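Local structure of response regulator receiver domain protein (CheY) (Rhodospirillum rubrum, 3HEB) at residues 10-15 / 64-69; 6-11 / 32-37; 18-23 / 127-132. The protein probably serves as a phosphorylation-controlled receiver in two-component signalling, accepting a phosphoryl group from a partner histidine kinase. All coordinates share one frame; numbering follows the deposited sequence.

In the fold
The three contacts fall within one receiver domain, a five-stranded parallel sheet with helices packed against it. Contacts 1 and 2 start from the same stretch, share Ile10 and Glu11, and have centres about 10 Å apart. Contact 2 pairs strand 6-10 with the edge strand 33-36; contact 1 pairs its end with strand 61-65 and runs on into the acidic loops. The centre of contact 3 lies about 14 Å from that of contact 1 and about 13 Å from that of contact 2, and along the chain its segments alternate with those of both. Contact 1 holds the predicted phosphorylation site at the ends of central strands, while contact 3 brings the first and last helices, 14-26 and 122-136, together.

Contact 1: 10-15 / 64-69; sequences IEDDLG and LLDLNL
Ile10 and Asp66 meet through their backbones where two parallel strands end. Ile10 N donates to O of Leu64 at 2.8 Å, and Asp66 N returns a bond to O of Ile10 at 3.1 Å, bracketing Leu65 beside Ile10. Apolar contact follows on the face of the sheet that carries Ile10 and Leu65: chi1 of -55° turns CG1 of Ile10 anti to the carbonyl carbon and leaves CG2 opposite the backbone N, where it touches CD1 of Leu65 at 3.5 Å, the side chains alongside each other. Leu69 crosses Ile10 at about a right angle and brings its CD1 to the same methyl. Beyond the strand ends lies the acidic pocket of a receiver domain, with Asp66 as the predicted phosphoacceptor; in relatives such a cluster of carboxylates binds a magnesium ion. The carboxylates of Glu11 and Asp66 lie with planes 32° apart; Glu11 OE2 and Asp66 OD2 are like charges 3.1 Å apart, with no hydrogen bond between them, and a water lies close to both oxygens. Glu11 OE2 also accepts from Asp13 N on its anti lone pair, while OE1 forms a salt bridge with Lys118. With an alanine in place of Glu11, Lys118 would probably lose this salt-bridge mate and Asp13 N its carboxylate acceptor. Asp66 OD1 is hydrogen-bonded to Thr96 OG1. A second water donates to Asp12 OD2 at 2.7 Å and to Asn68 O.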
loop_
_atom_site.group_PDB
_atom_site.type_symbol
_atom_site.label_atom_id
_atom_site.label_comp_id
_atom_site.label_asym_id
_atom_site.label_seq_id
_atom_site.Cartn_x
_atom_site.Cartn_y
_atom_site.Cartn_z
ATOM N N ILE A 10 -14.078 4.774 -6.603
ATOM C CA ILE A 10 -15.337 4.051 -6.431
ATOM C C ILE A 10 -15.960 4.487 -5.095
ATOM O O ILE A 10 -15.673 3.937 -4.026
ATOM C CB ILE A 10 -15.106 2.519 -6.445
ATOM C CG1 ILE A 10 -14.362 2.120 -7.730
ATOM C CG2 ILE A 10 -16.450 1.785 -6.354
ATOM C CD1 ILE A 10 -13.943 0.652 -7.774
ATOM N N GLU A 11 -16.812 5.498 -5.173
ATOM C CA GLU A 11 -17.457 6.063 -4.000
ATOM C C GLU A 11 -18.876 6.463 -4.388
ATOM O O GLU A 11 -19.081 7.056 -5.442
ATOM C CB GLU A 11 -16.654 7.287 -3.541
ATOM C CG GLU A 11 -17.285 8.088 -2.416
ATOM C CD GLU A 11 -17.358 7.321 -1.117
ATOM O OE1 GLU A 11 -16.294 7.068 -0.515
ATOM O OE2 GLU A 11 -18.480 6.966 -0.703
ATOM N N ASP A 12 -19.849 6.133 -3.543
ATOM C CA ASP A 12 -21.255 6.449 -3.815
ATOM C C ASP A 12 -21.724 7.695 -3.077
ATOM O O ASP A 12 -22.705 8.318 -3.483
ATOM C CB ASP A 12 -22.149 5.285 -3.405
ATOM C CG ASP A 12 -22.159 5.076 -1.911
ATOM O OD1 ASP A 12 -21.058 5.072 -1.310
ATOM O OD2 ASP A 12 -23.260 4.912 -1.343
ATOM N N ASP A 13 -21.050 8.037 -1.980
ATOM C CA ASP A 13 -21.412 9.225 -1.222
ATOM C C ASP A 13 -20.887 10.392 -2.027
ATOM O O ASP A 13 -19.679 10.586 -2.137
ATOM C CB ASP A 13 -20.769 9.223 0.165
ATOM C CG ASP A 13 -21.239 10.388 1.027
ATOM O OD1 ASP A 13 -21.561 10.167 2.208
ATOM O OD2 ASP A 13 -21.287 11.528 0.527
ATOM N N LEU A 14 -21.799 11.167 -2.599
ATOM C CA LEU A 14 -21.418 12.294 -3.423
ATOM C C LEU A 14 -20.683 13.358 -2.643
ATOM O O LEU A 14 -19.872 14.104 -3.198
ATOM C CB LEU A 14 -22.652 12.879 -4.097
ATOM C CG LEU A 14 -23.274 11.909 -5.104
ATOM C CD1 LEU A 14 -24.468 12.582 -5.779
ATOM C CD2 LEU A 14 -22.229 11.512 -6.145
ATOM N N GLY A 15 -20.959 13.431 -1.353
ATOM C CA GLY A 15 -20.270 14.423 -0.561
ATOM C C GLY A 15 -18.810 14.050 -0.376
ATOM O O GLY A 15 -17.932 14.896 -0.485
ATOM N N LEU A 64 -9.463 3.717 -5.585
ATOM C CA LEU A 64 -9.960 4.128 -4.278
ATOM C C LEU A 64 -11.292 3.421 -4.161
ATOM O O LEU A 64 -12.160 3.582 -5.017
ATOM C CB LEU A 64 -10.178 5.636 -4.213
ATOM C CG LEU A 64 -8.978 6.408 -3.691
ATOM C CD1 LEU A 64 -8.653 5.928 -2.276
ATOM C CD2 LEU A 64 -7.794 6.194 -4.628
ATOM N N LEU A 65 -11.460 2.639 -3.109
ATOM C CA LEU A 65 -12.691 1.886 -2.953
ATOM C C LEU A 65 -13.336 1.990 -1.583
ATOM O O LEU A 65 -12.696 1.763 -0.557
ATOM C CB LEU A 65 -12.421 0.411 -3.291
ATOM C CG LEU A 65 -13.546 -0.630 -3.207
ATOM C CD1 LEU A 65 -14.608 -0.373 -4.267
ATOM C CD2 LEU A 65 -12.944 -2.020 -3.386
ATOM N N ASP A 66 -14.612 2.360 -1.588
ATOM C CA ASP A 66 -15.399 2.446 -0.372
ATOM C C ASP A 66 -16.055 1.079 -0.337
ATOM O O ASP A 66 -16.471 0.582 -1.380
ATOM C CB ASP A 66 -16.454 3.548 -0.491
ATOM C CG ASP A 66 -17.336 3.648 0.740
ATOM O OD1 ASP A 66 -16.881 3.244 1.828
ATOM O OD2 ASP A 66 -18.476 4.147 0.626
ATOM N N LEU A 67 -16.128 0.459 0.838
ATOM C CA LEU A 67 -16.724 -0.872 0.961
ATOM C C LEU A 67 -18.242 -0.797 0.982
ATOM O O LEU A 67 -18.930 -1.775 0.657
ATOM C CB LEU A 67 -16.253 -1.547 2.245
ATOM C CG LEU A 67 -14.746 -1.660 2.477
ATOM C CD1 LEU A 67 -14.514 -2.033 3.925
ATOM C CD2 LEU A 67 -14.119 -2.690 1.520
ATOM N N ASN A 68 -18.756 0.371 1.359
ATOM C CA ASN A 68 -20.195 0.579 1.461
ATOM C C ASN A 68 -20.830 1.164 0.203
ATOM O O ASN A 68 -21.059 2.374 0.098
ATOM C CB ASN A 68 -20.492 1.459 2.681
ATOM C CG ASN A 68 -19.778 0.969 3.940
ATOM O OD1 ASN A 68 -19.855 -0.213 4.294
ATOM N ND2 ASN A 68 -19.073 1.878 4.619
ATOM N N LEU A 69 -21.117 0.282 -0.749
ATOM C CA LEU A 69 -21.731 0.667 -2.008
ATOM C C LEU A 69 -23.210 0.292 -2.005
ATOM O O LEU A 69 -23.624 -0.609 -1.273
ATOM C CB LEU A 69 -20.998 -0.010 -3.162
ATOM C CG LEU A 69 -19.514 0.375 -3.200
ATOM C CD1 LEU A 69 -18.785 -0.457 -4.246
ATOM C CD2 LEU A 69 -19.377 1.877 -3.482
HETATM O O HOH W 1 -19.960 6.072 1.236
HETATM O O HOH W 2 -24.252 2.687 -0.159
#

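Contact 2: 6-11 / 32-37; sequences TIVMIE and EIIAFT
The carbonyl O of Met9 is gripped twice: Phe36 N donates to it at 2.9 Å, and CA of Ala35 lies 3.3 Å from Met9 O in a CA-H...O contact. The same pattern recurs along the pair. Ile7 N takes O of Glu32, Ile34 N takes O of Ile7, Met9 N takes O of Ile34, and Glu11 N takes O of Phe36, so strands 6-10 and 33-36 run in parallel register, the axes of the two segments approaching to 4.8 Å. On one face Val8 works in two directions. Its CG2 lies alongside CG2 of Ile34 at 3.8 Å, whereas CG1, anti to the backbone N (chi1 178°), reaches the edge of the Phe36 ring at CE2. Helix 39-47 covers this face, with Tyr45 meeting the ring. On the other face, CB of Ile7 rests on CG1 of Ile33, and the selenomethionine Met9 bends at its last torsion to set CE 3.8 Å from CB of Ala35; helix 14-26 packs here and completes the beta-alpha-beta crossover. Because backbone atoms supply every hydrogen bond between these segments, the register owes little to side-chain polarity, and the strands present apolar groups to helices on both faces of the sheet.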
loop_
_atom_site.group_PDB
_atom_site.type_symbol
_atom_site.label_atom_id
_atom_site.label_comp_id
_atom_site.label_asym_id
_atom_site.label_seq_id
_atom_site.Cartn_x
_atom_site.Cartn_y
_atom_site.Cartn_z
ATOM N N THR A 6 -4.060 6.329 -14.114
ATOM C CA THR A 6 -5.428 6.753 -13.851
ATOM C C THR A 6 -5.890 6.386 -12.443
ATOM O O THR A 6 -5.659 5.265 -11.971
ATOM C CB THR A 6 -6.409 6.094 -14.830
ATOM O OG1 THR A 6 -6.315 4.671 -14.698
ATOM C CG2 THR A 6 -6.092 6.468 -16.250
ATOM N N ILE A 7 -6.538 7.330 -11.773
ATOM C CA ILE A 7 -7.072 7.072 -10.443
ATOM C C ILE A 7 -8.549 6.742 -10.620
ATOM O O ILE A 7 -9.301 7.549 -11.163
ATOM C CB ILE A 7 -6.930 8.301 -9.532
ATOM C CG1 ILE A 7 -5.443 8.618 -9.337
ATOM C CG2 ILE A 7 -7.609 8.037 -8.204
ATOM C CD1 ILE A 7 -5.177 9.875 -8.570
ATOM N N VAL A 8 -8.952 5.545 -10.202
ATOM C CA VAL A 8 -10.346 5.137 -10.318
ATOM C C VAL A 8 -11.003 5.257 -8.951
ATOM O O VAL A 8 -10.703 4.484 -8.045
ATOM C CB VAL A 8 -10.474 3.676 -10.809
ATOM C CG1 VAL A 8 -11.940 3.286 -10.871
ATOM C CG2 VAL A 8 -9.840 3.515 -12.180
HETATM N N MSE A 9 -11.891 6.234 -8.795
HETATM C CA MSE A 9 -12.568 6.439 -7.519
HETATM C C MSE A 9 -13.942 5.767 -7.479
HETATM O O MSE A 9 -14.846 6.126 -8.237
HETATM C CB MSE A 9 -12.699 7.943 -7.233
HETATM C CG MSE A 9 -13.436 8.299 -5.945
HETATM SE SE MSE A 9 -13.347 10.073 -5.546
HETATM C CE MSE A 9 -14.269 10.756 -6.903
ATOM N N ILE A 10 -14.078 4.774 -6.603
ATOM C CA ILE A 10 -15.337 4.051 -6.431
ATOM C C ILE A 10 -15.960 4.487 -5.095
ATOM O O ILE A 10 -15.673 3.937 -4.026
ATOM C CB ILE A 10 -15.106 2.519 -6.445
ATOM C CG1 ILE A 10 -14.362 2.120 -7.730
ATOM C CG2 ILE A 10 -16.450 1.785 -6.354
ATOM C CD1 ILE A 10 -13.943 0.652 -7.774
ATOM N N GLU A 11 -16.812 5.498 -5.173
ATOM C CA GLU A 11 -17.457 6.063 -4.000
ATOM C C GLU A 11 -18.876 6.463 -4.388
ATOM O O GLU A 11 -19.081 7.056 -5.442
ATOM C CB GLU A 11 -16.654 7.287 -3.541
ATOM C CG GLU A 11 -17.285 8.088 -2.416
ATOM C CD GLU A 11 -17.358 7.321 -1.117
ATOM O OE1 GLU A 11 -16.294 7.068 -0.515
ATOM O OE2 GLU A 11 -18.480 6.966 -0.703
ATOM N N GLU A 32 -5.788 11.878 -14.268
ATOM C CA GLU A 32 -7.172 11.664 -14.646
ATOM C C GLU A 32 -7.831 10.841 -13.547
ATOM O O GLU A 32 -7.250 9.876 -13.048
ATOM C CB GLU A 32 -7.246 10.897 -15.969
ATOM C CG GLU A 32 -6.336 9.657 -16.009
ATOM C CD GLU A 32 -4.957 9.919 -16.643
ATOM O OE1 GLU A 32 -4.875 9.922 -17.899
ATOM O OE2 GLU A 32 -3.966 10.123 -15.893
ATOM N N ILE A 33 -9.038 11.239 -13.162
ATOM C CA ILE A 33 -9.787 10.523 -12.148
ATOM C C ILE A 33 -11.125 10.175 -12.756
ATOM O O ILE A 33 -11.872 11.071 -13.155
ATOM C CB ILE A 33 -10.066 11.385 -10.913
ATOM C CG1 ILE A 33 -8.778 11.613 -10.126
ATOM C CG2 ILE A 33 -11.118 10.706 -10.041
ATOM C CD1 ILE A 33 -8.926 12.640 -9.022
ATOM N N ILE A 34 -11.418 8.882 -12.853
ATOM C CA ILE A 34 -12.698 8.445 -13.385
ATOM C C ILE A 34 -13.480 7.904 -12.184
ATOM O O ILE A 34 -13.045 6.967 -11.504
ATOM C CB ILE A 34 -12.518 7.380 -14.502
ATOM C CG1 ILE A 34 -13.883 6.985 -15.059
ATOM C CG2 ILE A 34 -11.797 6.169 -13.981
ATOM C CD1 ILE A 34 -13.808 6.188 -16.330
ATOM N N ALA A 35 -14.619 8.541 -11.913
ATOM C CA ALA A 35 -15.465 8.200 -10.773
ATOM C C ALA A 35 -16.680 7.326 -11.078
ATOM O O ALA A 35 -17.324 7.466 -12.113
ATOM C CB ALA A 35 -15.924 9.480 -10.097
ATOM N N PHE A 36 -16.988 6.423 -10.154
ATOM C CA PHE A 36 -18.140 5.541 -10.285
ATOM C C PHE A 36 -18.882 5.583 -8.956
ATOM O O PHE A 36 -18.270 5.419 -7.897
ATOM C CB PHE A 36 -17.699 4.103 -10.592
ATOM C CG PHE A 36 -16.984 3.959 -11.900
ATOM C CD1 PHE A 36 -17.651 4.189 -13.101
ATOM C CD2 PHE A 36 -15.631 3.650 -11.932
ATOM C CE1 PHE A 36 -16.976 4.121 -14.316
ATOM C CE2 PHE A 36 -14.944 3.578 -13.138
ATOM C CZ PHE A 36 -15.616 3.816 -14.335
ATOM N N THR A 37 -20.194 5.808 -9.003
ATOM C CA THR A 37 -20.976 5.872 -7.777
ATOM C C THR A 37 -21.655 4.557 -7.416
ATOM O O THR A 37 -22.393 4.486 -6.436
ATOM C CB THR A 37 -22.027 7.006 -7.834
ATOM O OG1 THR A 37 -22.887 6.825 -8.964
ATOM C CG2 THR A 37 -21.330 8.349 -7.950
#

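Contact 3: 18-23 / 127-132; sequences RLIEKN and NAIRQL
A buried helix-helix crossing joins helix 14-26 to helix 122-136, the first and last helices. The axes of the two segments approach to 8.5 Å and cross at -48°. Ile129 carries the apolar part: chi1 of -59° puts CG1 anti to the carbonyl carbon and CG2 opposite the backbone N, which separates the two branches. CD1 reaches Ile20 CG1 at 3.5 Å and meets CG of Leu19, the Ile20 and Ile129 side chains crossing at about a right angle; CG2 comes against the backbone O of Ile20 and touches CB of Asn23 at 3.7 Å. The polar part turns on Asn23, whose amide is held at both ends. ND2 folds back to Leu19 O at 2.7 Å, while Asn23 N reaches that oxygen from the opposite face of the carbonyl plane. OD1 receives NH2 of Arg130 at 2.6 Å in a bent bond, 133° at the hydrogen, with the oxygen off the guanidinium plane. This double hold probably fixes the amide's rotation. Ala128 and Leu132 also pack against Val138 and Phe135 of the second subunit. Such pairing of first and last helices over one face of the parallel sheet belongs to the doubly wound, CheY-like receiver fold.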
loop_
_atom_site.group_PDB
_atom_site.type_symbol
_atom_site.label_atom_id
_atom_site.label_comp_id
_atom_site.label_asym_id
_atom_site.label_seq_id
_atom_site.Cartn_x
_atom_site.Cartn_y
_atom_site.Cartn_z
ATOM N N ARG A 18 -16.756 14.290 -3.726
ATOM C CA ARG A 18 -16.308 15.627 -4.085
ATOM C C ARG A 18 -15.207 16.114 -3.147
ATOM O O ARG A 18 -14.378 16.931 -3.532
ATOM C CB ARG A 18 -17.494 16.603 -4.098
ATOM C CG ARG A 18 -18.488 16.360 -5.248
ATOM C CD ARG A 18 -19.670 17.337 -5.195
ATOM N NE ARG A 18 -20.708 17.015 -6.177
ATOM C CZ ARG A 18 -20.538 17.070 -7.495
ATOM N NH1 ARG A 18 -19.369 17.438 -8.001
ATOM N NH2 ARG A 18 -21.532 16.751 -8.311
ATOM N N LEU A 19 -15.186 15.605 -1.921
ATOM C CA LEU A 19 -14.142 15.990 -0.971
ATOM C C LEU A 19 -12.819 15.299 -1.328
ATOM O O LEU A 19 -11.745 15.902 -1.257
ATOM C CB LEU A 19 -14.542 15.598 0.451
ATOM C CG LEU A 19 -13.418 15.745 1.478
ATOM C CD1 LEU A 19 -13.104 17.220 1.682
ATOM C CD2 LEU A 19 -13.842 15.108 2.787
ATOM N N ILE A 20 -12.917 14.028 -1.710
ATOM C CA ILE A 20 -11.764 13.225 -2.085
ATOM C C ILE A 20 -11.094 13.816 -3.318
ATOM O O ILE A 20 -9.882 14.019 -3.350
ATOM C CB ILE A 20 -12.202 11.775 -2.410
ATOM C CG1 ILE A 20 -12.764 11.101 -1.154
ATOM C CG2 ILE A 20 -11.026 10.977 -2.944
ATOM C CD1 ILE A 20 -13.406 9.747 -1.413
ATOM N N GLU A 21 -11.906 14.109 -4.328
ATOM C CA GLU A 21 -11.423 14.651 -5.579
ATOM C C GLU A 21 -10.711 15.987 -5.455
ATOM O O GLU A 21 -9.654 16.177 -6.043
ATOM C CB GLU A 21 -12.586 14.807 -6.554
ATOM C CG GLU A 21 -12.202 15.377 -7.917
ATOM C CD GLU A 21 -13.376 16.054 -8.641
ATOM O OE1 GLU A 21 -14.516 15.518 -8.620
ATOM O OE2 GLU A 21 -13.152 17.130 -9.242
ATOM N N LYS A 22 -11.278 16.921 -4.704
ATOM C CA LYS A 22 -10.644 18.225 -4.596
ATOM C C LYS A 22 -9.404 18.203 -3.738
ATOM O O LYS A 22 -8.505 19.013 -3.924
ATOM C CB LYS A 22 -11.625 19.274 -4.064
ATOM C CG LYS A 22 -12.096 19.062 -2.643
ATOM C CD LYS A 22 -13.119 20.126 -2.243
ATOM C CE LYS A 22 -12.591 21.529 -2.521
ATOM N NZ LYS A 22 -11.218 21.709 -1.967
ATOM N N ASN A 23 -9.337 17.273 -2.800
ATOM C CA ASN A 23 -8.162 17.222 -1.961
ATOM C C ASN A 23 -7.020 16.514 -2.660
ATOM O O ASN A 23 -5.858 16.704 -2.311
ATOM C CB ASN A 23 -8.506 16.590 -0.621
ATOM C CG ASN A 23 -9.158 17.586 0.313
ATOM O OD1 ASN A 23 -8.486 18.464 0.854
ATOM N ND2 ASN A 23 -10.468 17.478 0.486
ATOM N N ASN A 127 -7.612 16.463 5.024
ATOM C CA ASN A 127 -6.164 16.431 5.153
ATOM C C ASN A 127 -5.597 15.050 4.830
ATOM O O ASN A 127 -4.544 14.940 4.198
ATOM C CB ASN A 127 -5.739 16.796 6.570
ATOM C CG ASN A 127 -4.351 16.291 6.884
ATOM O OD1 ASN A 127 -3.352 16.860 6.436
ATOM N ND2 ASN A 127 -4.277 15.188 7.631
ATOM N N ALA A 128 -6.286 14.000 5.273
ATOM C CA ALA A 128 -5.826 12.646 5.027
ATOM C C ALA A 128 -5.784 12.331 3.532
ATOM O O ALA A 128 -4.872 11.651 3.068
ATOM C CB ALA A 128 -6.715 11.651 5.752
ATOM N N ILE A 129 -6.769 12.827 2.788
ATOM C CA ILE A 129 -6.835 12.612 1.346
ATOM C C ILE A 129 -5.678 13.349 0.672
ATOM O O ILE A 129 -5.082 12.878 -0.307
ATOM C CB ILE A 129 -8.164 13.148 0.776
ATOM C CG1 ILE A 129 -9.340 12.442 1.461
ATOM C CG2 ILE A 129 -8.202 12.941 -0.734
ATOM C CD1 ILE A 129 -10.706 12.943 1.025
ATOM N N ARG A 130 -5.377 14.521 1.202
ATOM C CA ARG A 130 -4.289 15.339 0.701
ATOM C C ARG A 130 -3.024 14.504 0.919
ATOM O O ARG A 130 -2.165 14.388 0.040
ATOM C CB ARG A 130 -4.251 16.623 1.519
ATOM C CG ARG A 130 -3.379 17.740 1.019
ATOM C CD ARG A 130 -3.695 18.971 1.883
ATOM N NE ARG A 130 -5.126 19.270 1.835
ATOM C CZ ARG A 130 -5.889 19.550 2.891
ATOM N NH1 ARG A 130 -5.377 19.580 4.116
ATOM N NH2 ARG A 130 -7.176 19.792 2.718
ATOM N N GLN A 131 -2.937 13.895 2.097
ATOM C CA GLN A 131 -1.798 13.060 2.447
ATOM C C GLN A 131 -1.716 11.859 1.507
ATOM O O GLN A 131 -0.624 11.426 1.144
ATOM C CB GLN A 131 -1.922 12.594 3.893
ATOM C CG GLN A 131 -0.635 12.683 4.665
ATOM C CD GLN A 131 0.079 14.008 4.435
ATOM O OE1 GLN A 131 1.067 14.071 3.699
ATOM N NE2 GLN A 131 -0.430 15.075 5.053
ATOM N N LEU A 132 -2.876 11.334 1.122
ATOM C CA LEU A 132 -2.979 10.197 0.202
ATOM C C LEU A 132 -2.461 10.622 -1.194
ATOM O O LEU A 132 -1.746 9.872 -1.871
ATOM C CB LEU A 132 -4.452 9.772 0.094
ATOM C CG LEU A 132 -4.900 8.425 -0.502
ATOM C CD1 LEU A 132 -6.301 8.587 -1.075
ATOM C CD2 LEU A 132 -3.971 7.969 -1.587
#